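Local coordinates for NAD-dependent protein deacylase 2 (Archaeoglobus fulgidus, PDB 4TWJ), which removes acetyl groups from lysines of proteins such as the archaeal chromatin protein Alba, consuming NAD+ and releasing nicotinamide, at residues Ser15-Val20 / Ile178-His183; Val20-Gly25 / Met104-Ala109; Asn79-Ala84 / Gly233-Val238; Ile98-Asp103 / Val190-Val195. All coordinates share one frame; numbering follows the deposited sequence.

Contact 1. Residues Ser15-Val20 / Ile178-His183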
loop_
_atom_site.group_PDB
_atom_site.type_symbol
_atom_site.label_atom_id
_atom_site.label_comp_id
_atom_site.label_asym_id
_atom_site.label_seq_id
_atom_site.Cartn_x
_atom_site.Cartn_y
_atom_site.Cartn_z
ATOM N N SER A 15 11.319 16.523 10.370
ATOM C CA SER A 15 10.158 15.900 11.011
ATOM C C SER A 15 10.516 15.108 12.275
ATOM O O SER A 15 11.590 14.521 12.364
ATOM C CB SER A 15 9.435 14.984 10.020
ATOM O OG SER A 15 10.245 13.880 9.658
ATOM N N LYS A 16 9.601 15.110 13.240
ATOM C CA LYS A 16 9.707 14.269 14.431
ATOM C C LYS A 16 9.053 12.906 14.208
ATOM O O LYS A 16 9.382 11.934 14.888
ATOM C CB LYS A 16 9.048 14.957 15.627
ATOM N N HIS A 17 8.126 12.835 13.258
ATOM C CA HIS A 17 7.346 11.620 13.049
ATOM C C HIS A 17 6.742 11.578 11.651
ATOM O O HIS A 17 5.607 11.992 11.448
ATOM C CB HIS A 17 6.237 11.543 14.101
ATOM C CG HIS A 17 5.580 10.205 14.188
ATOM N ND1 HIS A 17 5.760 9.358 15.259
ATOM C CD2 HIS A 17 4.756 9.557 13.330
ATOM C CE1 HIS A 17 5.072 8.249 15.059
ATOM N NE2 HIS A 17 4.453 8.346 13.896
ATOM N N ALA A 18 7.511 11.070 10.693
ATOM C CA ALA A 18 7.065 10.990 9.304
ATOM C C ALA A 18 6.362 9.660 9.020
ATOM O O ALA A 18 6.769 8.609 9.517
ATOM C CB ALA A 18 8.243 11.182 8.368
ATOM N N VAL A 19 5.297 9.727 8.222
ATOM C CA VAL A 19 4.533 8.553 7.806
ATOM C C VAL A 19 4.478 8.525 6.281
ATOM O O VAL A 19 4.333 9.569 5.645
ATOM C CB VAL A 19 3.101 8.598 8.387
ATOM C CG1 VAL A 19 2.219 7.506 7.790
ATOM C CG2 VAL A 19 3.158 8.482 9.904
ATOM N N VAL A 20 4.620 7.332 5.709
ATOM C CA VAL A 20 4.489 7.135 4.267
ATOM C C VAL A 20 3.253 6.286 3.984
ATOM O O VAL A 20 2.998 5.309 4.685
ATOM C CB VAL A 20 5.751 6.484 3.672
ATOM C CG1 VAL A 20 5.561 6.189 2.191
ATOM C CG2 VAL A 20 6.949 7.395 3.889
ATOM N N ILE A 178 -4.879 5.180 11.694
ATOM C CA ILE A 178 -5.509 6.440 12.112
ATOM C C ILE A 178 -4.645 7.165 13.146
ATOM O O ILE A 178 -4.426 8.376 13.047
ATOM C CB ILE A 178 -6.925 6.201 12.682
ATOM C CG1 ILE A 178 -7.877 5.796 11.556
ATOM C CG2 ILE A 178 -7.452 7.450 13.388
ATOM C CD1 ILE A 178 -9.175 5.184 12.034
ATOM N N GLU A 179 -4.152 6.423 14.132
ATOM C CA GLU A 179 -3.282 7.002 15.156
ATOM C C GLU A 179 -1.987 7.566 14.574
ATOM O O GLU A 179 -1.521 8.627 15.002
ATOM C CB GLU A 179 -2.981 5.973 16.244
ATOM C CG GLU A 179 -4.193 5.648 17.094
ATOM C CD GLU A 179 -4.712 6.868 17.820
ATOM O OE1 GLU A 179 -3.930 7.462 18.587
ATOM O OE2 GLU A 179 -5.884 7.238 17.612
ATOM N N GLU A 180 -1.413 6.866 13.598
ATOM C CA GLU A 180 -0.245 7.378 12.885
ATOM C C GLU A 180 -0.569 8.687 12.166
ATOM O O GLU A 180 0.175 9.661 12.283
ATOM C CB GLU A 180 0.287 6.342 11.891
ATOM C CG GLU A 180 1.023 5.184 12.550
ATOM C CD GLU A 180 2.255 5.631 13.313
ATOM O OE1 GLU A 180 3.006 6.482 12.801
ATOM O OE2 GLU A 180 2.469 5.136 14.435
ATOM N N ALA A 181 -1.686 8.717 11.442
ATOM C CA ALA A 181 -2.097 9.924 10.721
ATOM C C ALA A 181 -2.347 11.099 11.669
ATOM O O ALA A 181 -1.959 12.227 11.372
ATOM C CB ALA A 181 -3.337 9.651 9.886
ATOM N N LYS A 182 -2.971 10.822 12.811
ATOM C CA LYS A 182 -3.311 11.866 13.787
ATOM C C LYS A 182 -2.106 12.471 14.491
ATOM O O LYS A 182 -2.190 13.596 14.987
ATOM C CB LYS A 182 -4.268 11.315 14.851
ATOM C CG LYS A 182 -5.675 11.095 14.338
ATOM C CD LYS A 182 -6.534 10.324 15.323
ATOM C CE LYS A 182 -7.045 11.187 16.456
ATOM N NZ LYS A 182 -8.426 10.759 16.828
ATOM N N HIS A 183 -0.998 11.737 14.551
ATOM C CA HIS A 183 0.139 12.154 15.364
ATOM C C HIS A 183 1.464 12.181 14.613
ATOM O O HIS A 183 2.528 12.035 15.206
ATOM C CB HIS A 183 0.199 11.286 16.621
ATOM C CG HIS A 183 -1.038 11.399 17.450
ATOM N ND1 HIS A 183 -1.972 10.392 17.543
ATOM C CD2 HIS A 183 -1.539 12.441 18.156
ATOM C CE1 HIS A 183 -2.974 10.797 18.300
ATOM N NE2 HIS A 183 -2.741 12.037 18.679
#
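His17 and Glu180 meet through one short, nearly straight hydrogen bond that ties the start of strand 18-22 to the last turn of helix 171-182. The donor is NE2 of His17, 2.6 Å from OE1 of Glu180, with 176° at the hydrogen. OE1 lies in the ring plane and is approached on its syn side, the carboxylate being turned 24° against the ring. Glu180 bends at chi2 (-62°), which curls the acid back from the helix to the imidazole edge. The tight part continues at the buried Val19, whose CG2 sits 3.5 Å from the same OE1; Val19 also packs on Phe187 and Ile98 of the neighbouring strands. The looser side is the solvent side, at the exposed His183 just past the helix end. Its carbonyl O lies over one face of the His17 ring, offset toward the rim and 3.7 Å from CG, while its own ring turns off and gives ND1 to O of Glu179 at 3.1 Å. This is packing of a helix against the parallel sheet of the Rossmann-type domain. A carboxylate this close would probably raise the imidazole's affinity for a second proton; the bond itself fixes only that NE2 carries hydrogen.

Contact 2. Residues Val20-Gly25 / Met104-Ala109. With ACT (acetate ion), chain F.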
loop_
_atom_site.group_PDB
_atom_site.type_symbol
_atom_site.label_atom_id
_atom_site.label_comp_id
_atom_site.label_asym_id
_atom_site.label_seq_id
_atom_site.Cartn_x
_atom_site.Cartn_y
_atom_site.Cartn_z
ATOM N N VAL A 20 4.620 7.332 5.709
ATOM C CA VAL A 20 4.489 7.135 4.267
ATOM C C VAL A 20 3.253 6.286 3.984
ATOM O O VAL A 20 2.998 5.309 4.685
ATOM C CB VAL A 20 5.751 6.484 3.672
ATOM C CG1 VAL A 20 5.561 6.189 2.191
ATOM C CG2 VAL A 20 6.949 7.395 3.889
ATOM N N PHE A 21 2.497 6.684 2.962
ATOM C CA PHE A 21 1.228 6.058 2.585
ATOM C C PHE A 21 1.351 5.665 1.115
ATOM O O PHE A 21 1.629 6.524 0.272
ATOM C CB PHE A 21 0.099 7.069 2.804
ATOM C CG PHE A 21 -1.266 6.601 2.372
ATOM C CD1 PHE A 21 -2.182 6.140 3.307
ATOM C CD2 PHE A 21 -1.659 6.687 1.038
ATOM C CE1 PHE A 21 -3.454 5.747 2.921
ATOM C CE2 PHE A 21 -2.930 6.295 0.648
ATOM C CZ PHE A 21 -3.825 5.824 1.591
ATOM N N THR A 22 1.171 4.382 0.803
ATOM C CA THR A 22 1.378 3.912 -0.569
ATOM C C THR A 22 0.196 3.154 -1.150
ATOM O O THR A 22 -0.565 2.509 -0.429
ATOM C CB THR A 22 2.636 3.025 -0.681
ATOM O OG1 THR A 22 2.438 1.798 0.034
ATOM C CG2 THR A 22 3.847 3.754 -0.116
ATOM N N GLY A 23 0.079 3.234 -2.472
ATOM C CA GLY A 23 -0.919 2.491 -3.234
ATOM C C GLY A 23 -0.294 1.807 -4.433
ATOM O O GLY A 23 0.933 1.663 -4.514
ATOM N N ALA A 24 -1.142 1.407 -5.378
ATOM C CA ALA A 24 -0.734 0.535 -6.486
ATOM C C ALA A 24 0.318 1.130 -7.422
ATOM O O ALA A 24 1.019 0.381 -8.108
ATOM C CB ALA A 24 -1.955 0.101 -7.286
ATOM N N GLY A 25 0.431 2.457 -7.452
ATOM C CA GLY A 25 1.407 3.138 -8.306
ATOM C C GLY A 25 2.852 2.734 -8.062
ATOM O O GLY A 25 3.684 2.809 -8.970
ATOM N N MET A 104 3.265 -7.298 -0.240
ATOM C CA MET A 104 4.330 -7.396 0.770
ATOM C C MET A 104 5.708 -6.905 0.302
ATOM O O MET A 104 6.726 -7.266 0.891
ATOM C CB MET A 104 4.441 -8.833 1.298
ATOM C CG MET A 104 3.129 -9.402 1.810
ATOM S SD MET A 104 3.295 -11.116 2.333
ATOM C CE MET A 104 4.172 -10.912 3.876
ATOM N N LEU A 105 5.739 -6.068 -0.734
ATOM C CA LEU A 105 7.008 -5.565 -1.270
ATOM C C LEU A 105 7.736 -4.642 -0.299
ATOM O O LEU A 105 8.969 -4.581 -0.312
ATOM C CB LEU A 105 6.797 -4.850 -2.606
ATOM C CG LEU A 105 6.445 -5.749 -3.794
ATOM C CD1 LEU A 105 6.117 -4.912 -5.017
ATOM C CD2 LEU A 105 7.582 -6.709 -4.098
ATOM N N HIS A 106 6.990 -3.923 0.536
ATOM C CA HIS A 106 7.615 -3.081 1.555
ATOM C C HIS A 106 8.454 -3.927 2.513
ATOM O O HIS A 106 9.621 -3.613 2.763
ATOM C CB HIS A 106 6.573 -2.271 2.334
ATOM C CG HIS A 106 5.994 -1.127 1.560
ATOM N ND1 HIS A 106 6.764 -0.092 1.076
ATOM C CD2 HIS A 106 4.718 -0.842 1.206
ATOM C CE1 HIS A 106 5.990 0.774 0.446
ATOM N NE2 HIS A 106 4.743 0.343 0.511
ATOM N N GLN A 107 7.860 -5.004 3.025
ATOM C CA GLN A 107 8.542 -5.895 3.969
ATOM C C GLN A 107 9.743 -6.577 3.323
ATOM O O GLN A 107 10.784 -6.736 3.962
ATOM C CB GLN A 107 7.591 -6.965 4.518
ATOM C CG GLN A 107 6.443 -6.435 5.360
ATOM C CD GLN A 107 5.193 -6.208 4.541
ATOM O OE1 GLN A 107 5.239 -5.557 3.501
ATOM N NE2 GLN A 107 4.075 -6.764 4.991
ATOM N N ARG A 108 9.594 -6.968 2.059
ATOM C CA ARG A 108 10.674 -7.621 1.315
ATOM C C ARG A 108 11.829 -6.665 0.998
ATOM O O ARG A 108 12.951 -7.107 0.735
ATOM C CB ARG A 108 10.139 -8.256 0.027
ATOM C CG ARG A 108 9.240 -9.461 0.272
ATOM C CD ARG A 108 9.355 -10.498 -0.834
ATOM N NE ARG A 108 8.808 -10.025 -2.102
ATOM C CZ ARG A 108 8.794 -10.732 -3.231
ATOM N NH1 ARG A 108 9.305 -11.960 -3.272
ATOM N NH2 ARG A 108 8.269 -10.209 -4.331
ATOM N N ALA A 109 11.550 -5.363 1.028
ATOM C CA ALA A 109 12.580 -4.335 0.871
ATOM C C ALA A 109 13.264 -3.969 2.194
ATOM O O ALA A 109 14.217 -3.192 2.194
ATOM C CB ALA A 109 11.977 -3.088 0.237
HETATM C C ACT F . -4.156 3.719 -6.719
HETATM O O ACT F . -4.920 4.695 -6.580
HETATM O OXT ACT F . -3.989 2.883 -5.806
HETATM C CH3 ACT F . -3.418 3.552 -8.013
#
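The NAD(+) site of this sirtuin begins where strand 18-22 runs out into Gly23, Ala24 and Gly25, and Thr22, the last strand residue before them, reaches across to His106 of the short helix 105-108. Its OG1 lies 2.8 Å from NE2 of the imidazole, near the ring plane, in a hydrogen bond that either partner could donate. The two side chains come from opposite directions, threonine out of the sheet and histidine from the helix, and meet at the ring edge. The rotation about the first side-chain bond of Thr22 (chi1 67°) turns the hydroxyl toward that edge, and the methyl CG2 packs beside it, 3.6 Å from NE2 of His106. The hydroxyl has a second hydrogen-bond partner in Thr99 OG1 on the adjacent strand.

In the Rossmann-type fold of sirtuins, the dinucleotide is bound at the C-terminal ends of the parallel strands, and here the strand gives way to a glycine-containing turn. Ala24 N, in that turn, donates to OXT of an acetate ion at 3.2 Å (160° at the hydrogen); the acetate is probably from the crystallisation liquor. Gly23 O accepts from Asn101 ND2, a further link between the turn and the NAD(+)-binding residues that follow strand 94-99. On the helix side, the His106 ring makes an edge-to-face contact with His82 and packs on Val97 and Thr99.

Contact 3. Residues Asn79-Ala84 / Gly233-Val238. With ACT (acetate ion), chain G.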
loop_
_atom_site.group_PDB
_atom_site.type_symbol
_atom_site.label_atom_id
_atom_site.label_comp_id
_atom_site.label_asym_id
_atom_site.label_seq_id
_atom_site.Cartn_x
_atom_site.Cartn_y
_atom_site.Cartn_z
ATOM N N ASN A 79 11.327 -2.472 -5.852
ATOM C CA ASN A 79 11.997 -1.493 -6.703
ATOM C C ASN A 79 12.646 -0.395 -5.841
ATOM O O ASN A 79 12.486 -0.406 -4.619
ATOM C CB ASN A 79 11.000 -0.916 -7.727
ATOM C CG ASN A 79 9.853 -0.149 -7.083
ATOM O OD1 ASN A 79 10.065 0.761 -6.286
ATOM N ND2 ASN A 79 8.625 -0.506 -7.452
ATOM N N PRO A 80 13.388 0.542 -6.468
ATOM C CA PRO A 80 14.084 1.587 -5.703
ATOM C C PRO A 80 13.204 2.454 -4.796
ATOM O O PRO A 80 13.705 2.985 -3.805
ATOM C CB PRO A 80 14.731 2.437 -6.797
ATOM C CG PRO A 80 14.989 1.465 -7.896
ATOM C CD PRO A 80 13.771 0.586 -7.894
ATOM N N ALA A 81 11.918 2.593 -5.114
ATOM C CA ALA A 81 10.999 3.328 -4.235
ATOM C C ALA A 81 10.807 2.595 -2.905
ATOM O O ALA A 81 10.809 3.220 -1.841
ATOM C CB ALA A 81 9.661 3.562 -4.920
ATOM N N HIS A 82 10.653 1.273 -2.963
ATOM C CA HIS A 82 10.527 0.464 -1.753
ATOM C C HIS A 82 11.801 0.530 -0.919
ATOM O O HIS A 82 11.742 0.647 0.300
ATOM C CB HIS A 82 10.214 -0.996 -2.084
ATOM C CG HIS A 82 8.890 -1.199 -2.753
ATOM N ND1 HIS A 82 8.770 -1.422 -4.106
ATOM C CD2 HIS A 82 7.632 -1.224 -2.256
ATOM C CE1 HIS A 82 7.495 -1.573 -4.416
ATOM N NE2 HIS A 82 6.783 -1.460 -3.310
ATOM N N TYR A 83 12.954 0.451 -1.576
ATOM C CA TYR A 83 14.224 0.503 -0.854
ATOM C C TYR A 83 14.467 1.878 -0.234
ATOM O O TYR A 83 14.998 1.970 0.872
ATOM C CB TYR A 83 15.389 0.095 -1.758
ATOM C CG TYR A 83 15.398 -1.388 -2.054
ATOM C CD1 TYR A 83 15.599 -2.313 -1.035
ATOM C CD2 TYR A 83 15.192 -1.865 -3.346
ATOM C CE1 TYR A 83 15.598 -3.672 -1.290
ATOM C CE2 TYR A 83 15.195 -3.223 -3.611
ATOM C CZ TYR A 83 15.396 -4.121 -2.581
ATOM O OH TYR A 83 15.400 -5.471 -2.833
ATOM N N ALA A 84 14.064 2.935 -0.935
ATOM C CA ALA A 84 14.188 4.295 -0.403
ATOM C C ALA A 84 13.352 4.469 0.863
ATOM O O ALA A 84 13.821 5.033 1.852
ATOM C CB ALA A 84 13.784 5.317 -1.450
ATOM N N GLY A 233 6.108 12.396 -11.131
ATOM C CA GLY A 233 7.209 11.588 -11.637
ATOM C C GLY A 233 7.079 10.130 -11.261
ATOM O O GLY A 233 6.090 9.726 -10.645
ATOM N N LYS A 234 8.079 9.338 -11.640
ATOM C CA LYS A 234 8.139 7.930 -11.279
ATOM C C LYS A 234 8.725 7.796 -9.876
ATOM O O LYS A 234 9.808 8.321 -9.602
ATOM C CB LYS A 234 9.001 7.157 -12.278
ATOM N N ALA A 235 8.011 7.089 -9.000
ATOM C CA ALA A 235 8.436 6.922 -7.602
ATOM C C ALA A 235 9.837 6.319 -7.475
ATOM O O ALA A 235 10.594 6.685 -6.576
ATOM C CB ALA A 235 7.427 6.073 -6.839
ATOM N N GLY A 236 10.176 5.398 -8.376
ATOM C CA GLY A 236 11.486 4.752 -8.371
ATOM C C GLY A 236 12.636 5.701 -8.657
ATOM O O GLY A 236 13.774 5.424 -8.282
ATOM N N GLU A 237 12.337 6.810 -9.331
ATOM C CA GLU A 237 13.313 7.862 -9.597
ATOM C C GLU A 237 13.287 8.929 -8.508
ATOM O O GLU A 237 14.335 9.338 -8.010
ATOM C CB GLU A 237 13.034 8.519 -10.949
ATOM C CG GLU A 237 13.117 7.562 -12.127
ATOM C CD GLU A 237 12.803 8.231 -13.453
ATOM O OE1 GLU A 237 13.060 9.447 -13.593
ATOM O OE2 GLU A 237 12.299 7.536 -14.359
ATOM N N VAL A 238 12.085 9.363 -8.137
ATOM C CA VAL A 238 11.910 10.468 -7.197
ATOM C C VAL A 238 12.358 10.114 -5.775
ATOM O O VAL A 238 13.081 10.887 -5.150
ATOM C CB VAL A 238 10.441 10.955 -7.167
ATOM C CG1 VAL A 238 10.222 11.980 -6.061
ATOM C CG2 VAL A 238 10.045 11.540 -8.519
HETATM C C ACT G . 8.374 2.934 -10.123
HETATM O O ACT G . 8.634 4.106 -10.473
HETATM O OXT ACT G . 7.264 2.618 -9.636
HETATM C CH3 ACT G . 9.426 1.877 -10.290
#
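Ala235 and Gly236, in the first turn of helix 235-249, lie against Pro80 and Ala81, in the first turn of helix 80-90. Ahead of them, Lys234 occupies the N-cap position, and its carbonyl O accepts from the backbone N of both Glu237 and Val238. Ala235 follows with its methyl 3.9 Å from that of Ala81, CB to CB, and its carbonyl O is 3.7 Å from Ala81 CB. At Gly236 the backbones come closest, its CA lying 3.9 Å from Ala81 N, while its O touches the proline ring at Pro80 CB (3.5 Å). Gly236 N donates at 2.9 Å to O of an acetate ion, probably from the crystallisation liquor, whose methyl lies near the Asn79 amide. That amide belongs to the N-cap of helix 80-90: OD1 accepts from Ala81 N at 2.9 Å and weakly from His82 N, while Asn79 N donates to His82 ND1, completing a capping box. With chi1 at 63°, OD1 folds back over the helix start. An anion at Gly236 N is consistent with the partial positive charge at the start of helix 235-249. Small residues thus let two helix N-termini meet, at the edge of the NAD(+) site to which Ala235 belongs.

Contact 4. Residues Ile98-Asp103 / Val190-Val195. With ACT (acetate ion), chain E; ACT (acetate ion), chain F.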
loop_
_atom_site.group_PDB
_atom_site.type_symbol
_atom_site.label_atom_id
_atom_site.label_comp_id
_atom_site.label_asym_id
_atom_site.label_seq_id
_atom_site.Cartn_x
_atom_site.Cartn_y
_atom_site.Cartn_z
ATOM N N ILE A 98 2.046 3.025 5.775
ATOM C CA ILE A 98 0.666 2.603 5.629
ATOM C C ILE A 98 0.479 2.246 4.166
ATOM O O ILE A 98 0.727 3.076 3.299
ATOM C CB ILE A 98 -0.310 3.733 6.014
ATOM C CG1 ILE A 98 -0.099 4.152 7.473
ATOM C CG2 ILE A 98 -1.749 3.294 5.790
ATOM C CD1 ILE A 98 -0.751 5.467 7.839
ATOM N N THR A 99 0.045 1.024 3.875
ATOM C CA THR A 99 -0.096 0.625 2.478
ATOM C C THR A 99 -1.459 0.024 2.156
ATOM O O THR A 99 -2.063 -0.671 2.976
ATOM C CB THR A 99 1.027 -0.338 2.021
ATOM O OG1 THR A 99 0.952 -0.506 0.601
ATOM C CG2 THR A 99 0.918 -1.696 2.700
ATOM N N GLN A 100 -1.914 0.307 0.942
ATOM C CA GLN A 100 -3.122 -0.280 0.389
ATOM C C GLN A 100 -2.796 -1.572 -0.355
ATOM O O GLN A 100 -3.702 -2.278 -0.789
ATOM C CB GLN A 100 -3.776 0.702 -0.584
ATOM C CG GLN A 100 -4.186 2.022 0.050
ATOM C CD GLN A 100 -4.819 2.978 -0.939
ATOM O OE1 GLN A 100 -5.968 2.802 -1.336
ATOM N NE2 GLN A 100 -4.077 4.000 -1.338
ATOM N N ASN A 101 -1.503 -1.862 -0.505
ATOM C CA ASN A 101 -1.036 -2.966 -1.345
ATOM C C ASN A 101 -0.962 -4.289 -0.597
ATOM O O ASN A 101 -0.750 -4.316 0.610
ATOM C CB ASN A 101 0.341 -2.632 -1.925
ATOM C CG ASN A 101 0.353 -1.316 -2.674
ATOM O OD1 ASN A 101 -0.656 -0.903 -3.241
ATOM N ND2 ASN A 101 1.499 -0.643 -2.669
ATOM N N ILE A 102 -1.115 -5.386 -1.339
ATOM C CA ILE A 102 -1.225 -6.722 -0.748
ATOM C C ILE A 102 -0.048 -7.628 -1.114
ATOM O O ILE A 102 -0.065 -8.821 -0.803
ATOM C CB ILE A 102 -2.545 -7.407 -1.173
ATOM C CG1 ILE A 102 -2.626 -7.575 -2.697
ATOM C CG2 ILE A 102 -3.733 -6.603 -0.664
ATOM C CD1 ILE A 102 -3.672 -8.575 -3.144
ATOM N N ASP A 103 0.972 -7.039 -1.736
ATOM C CA ASP A 103 2.092 -7.777 -2.331
ATOM C C ASP A 103 3.306 -7.933 -1.414
ATOM O O ASP A 103 4.274 -8.597 -1.785
ATOM C CB ASP A 103 2.528 -7.092 -3.637
ATOM C CG ASP A 103 2.820 -5.604 -3.458
ATOM O OD1 ASP A 103 2.520 -4.829 -4.383
ATOM O OD2 ASP A 103 3.331 -5.201 -2.395
ATOM N N VAL A 190 2.589 8.145 -1.779
ATOM C CA VAL A 190 3.348 7.690 -2.951
ATOM C C VAL A 190 2.545 6.649 -3.737
ATOM O O VAL A 190 2.234 5.578 -3.223
ATOM C CB VAL A 190 4.710 7.071 -2.560
ATOM C CG1 VAL A 190 5.528 6.738 -3.805
ATOM C CG2 VAL A 190 5.491 8.007 -1.646
ATOM N N GLY A 191 2.223 6.964 -4.989
ATOM C CA GLY A 191 1.569 6.005 -5.868
ATOM C C GLY A 191 0.146 5.652 -5.482
ATOM O O GLY A 191 -0.236 4.484 -5.542
ATOM N N SER A 192 -0.636 6.651 -5.081
ATOM C CA SER A 192 -2.072 6.456 -4.847
ATOM C C SER A 192 -2.884 7.630 -5.378
ATOM O O SER A 192 -2.500 8.787 -5.209
ATOM C CB SER A 192 -2.365 6.263 -3.359
ATOM O OG SER A 192 -3.761 6.099 -3.137
ATOM N N SER A 193 -4.023 7.325 -5.999
ATOM C CA SER A 193 -4.939 8.356 -6.495
ATOM C C SER A 193 -5.949 8.803 -5.430
ATOM O O SER A 193 -6.727 9.728 -5.660
ATOM C CB SER A 193 -5.664 7.879 -7.763
ATOM O OG SER A 193 -6.195 6.580 -7.598
ATOM N N LEU A 194 -5.928 8.148 -4.268
ATOM C CA LEU A 194 -6.751 8.534 -3.120
ATOM C C LEU A 194 -8.249 8.510 -3.442
ATOM O O LEU A 194 -8.997 9.426 -3.092
ATOM C CB LEU A 194 -6.307 9.894 -2.560
ATOM C CG LEU A 194 -4.827 9.938 -2.158
ATOM C CD1 LEU A 194 -4.400 11.338 -1.753
ATOM C CD2 LEU A 194 -4.550 8.946 -1.036
ATOM N N VAL A 195 -8.668 7.429 -4.093
ATOM C CA VAL A 195 -10.074 7.204 -4.436
ATOM C C VAL A 195 -10.662 5.967 -3.746
ATOM O O VAL A 195 -11.831 5.643 -3.955
ATOM C CB VAL A 195 -10.270 7.085 -5.969
ATOM C CG1 VAL A 195 -9.933 8.403 -6.646
ATOM C CG2 VAL A 195 -9.451 5.945 -6.559
HETATM C C ACT E . -1.454 -4.400 -4.848
HETATM O O ACT E . -0.455 -5.002 -4.408
HETATM O OXT ACT E . -2.542 -4.400 -4.233
HETATM C CH3 ACT E . -1.347 -3.658 -6.146
HETATM C C ACT F . -4.156 3.719 -6.719
HETATM O O ACT F . -4.920 4.695 -6.580
HETATM O OXT ACT F . -3.989 2.883 -5.806
HETATM C CH3 ACT F . -3.418 3.552 -8.013
#
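OG of Ser192 is gripped from two directions: NE2 of Gln100 donates to it at 2.8 Å, and the backbone N of Leu194 donates at 3.2 Å. The Gln100 bond is bent, 137° at the hydrogen, although the hydroxyl lies close to the amide plane. The second bond makes an ST turn, which fixes the seryl oxygen relative to its own loop. Gln100 gets there with its chain extended past CG (chi2 180°), carrying the amide from the end of strand 94-99 across to the loop that follows strand 186-190. NE2 also passes close to CB of Ser192, 3.5 Å away, and both residues are buried.

These two loops leave parallel strands on either side of strand 18-22, at the end of the sheet where a Rossmann-type fold binds its dinucleotide; Gln100 to Asp103 and Gly191 to Ser193 all bind NAD(+). The carbonyl O of Gln100 accepts from ND1 of His118, the predicted proton acceptor, so this residue connects the cofactor loop with the probable catalytic histidine. Next along the chain, Asn101 N donates to Thr99 OG1 at 3.0 Å in another ST turn.

Acetate ions, probably from the crystallisation liquor, occupy two places here. One accepts from Ile102 N through its O at 3.2 Å. The other is bound by Ser193, whose backbone N reaches the acetate O at 2.8 Å with a nearly straight bond (170°). Farther along, Val195 forms backbone hydrogen bonds with the bound peptide.

How the contacts relate
All four contacts belong to the Rossmann-type domain; contacts 1, 2 and 4 reach its parallel sheet, while contact 3 joins two helices packed beside it. Strand 18-22 serves contacts 1 and 2, which share Val20, their centres about 17 Å apart. Strand 94-99, its neighbour, leads into contact 4, centred about 8 Å from the centre of contact 2. Contact 3 lies about 11 Å from contact 2, centre to centre, with His82 packing on Leu105 and Ala109. Along the chain, residues 98-103 and 190-195 fall between the segments of contact 3. Contacts 2, 3 and 4 contribute residues to the NAD(+) site; contact 1 lies farther back along the strand but touches contact 4 through Val19, Val20 and Ile98.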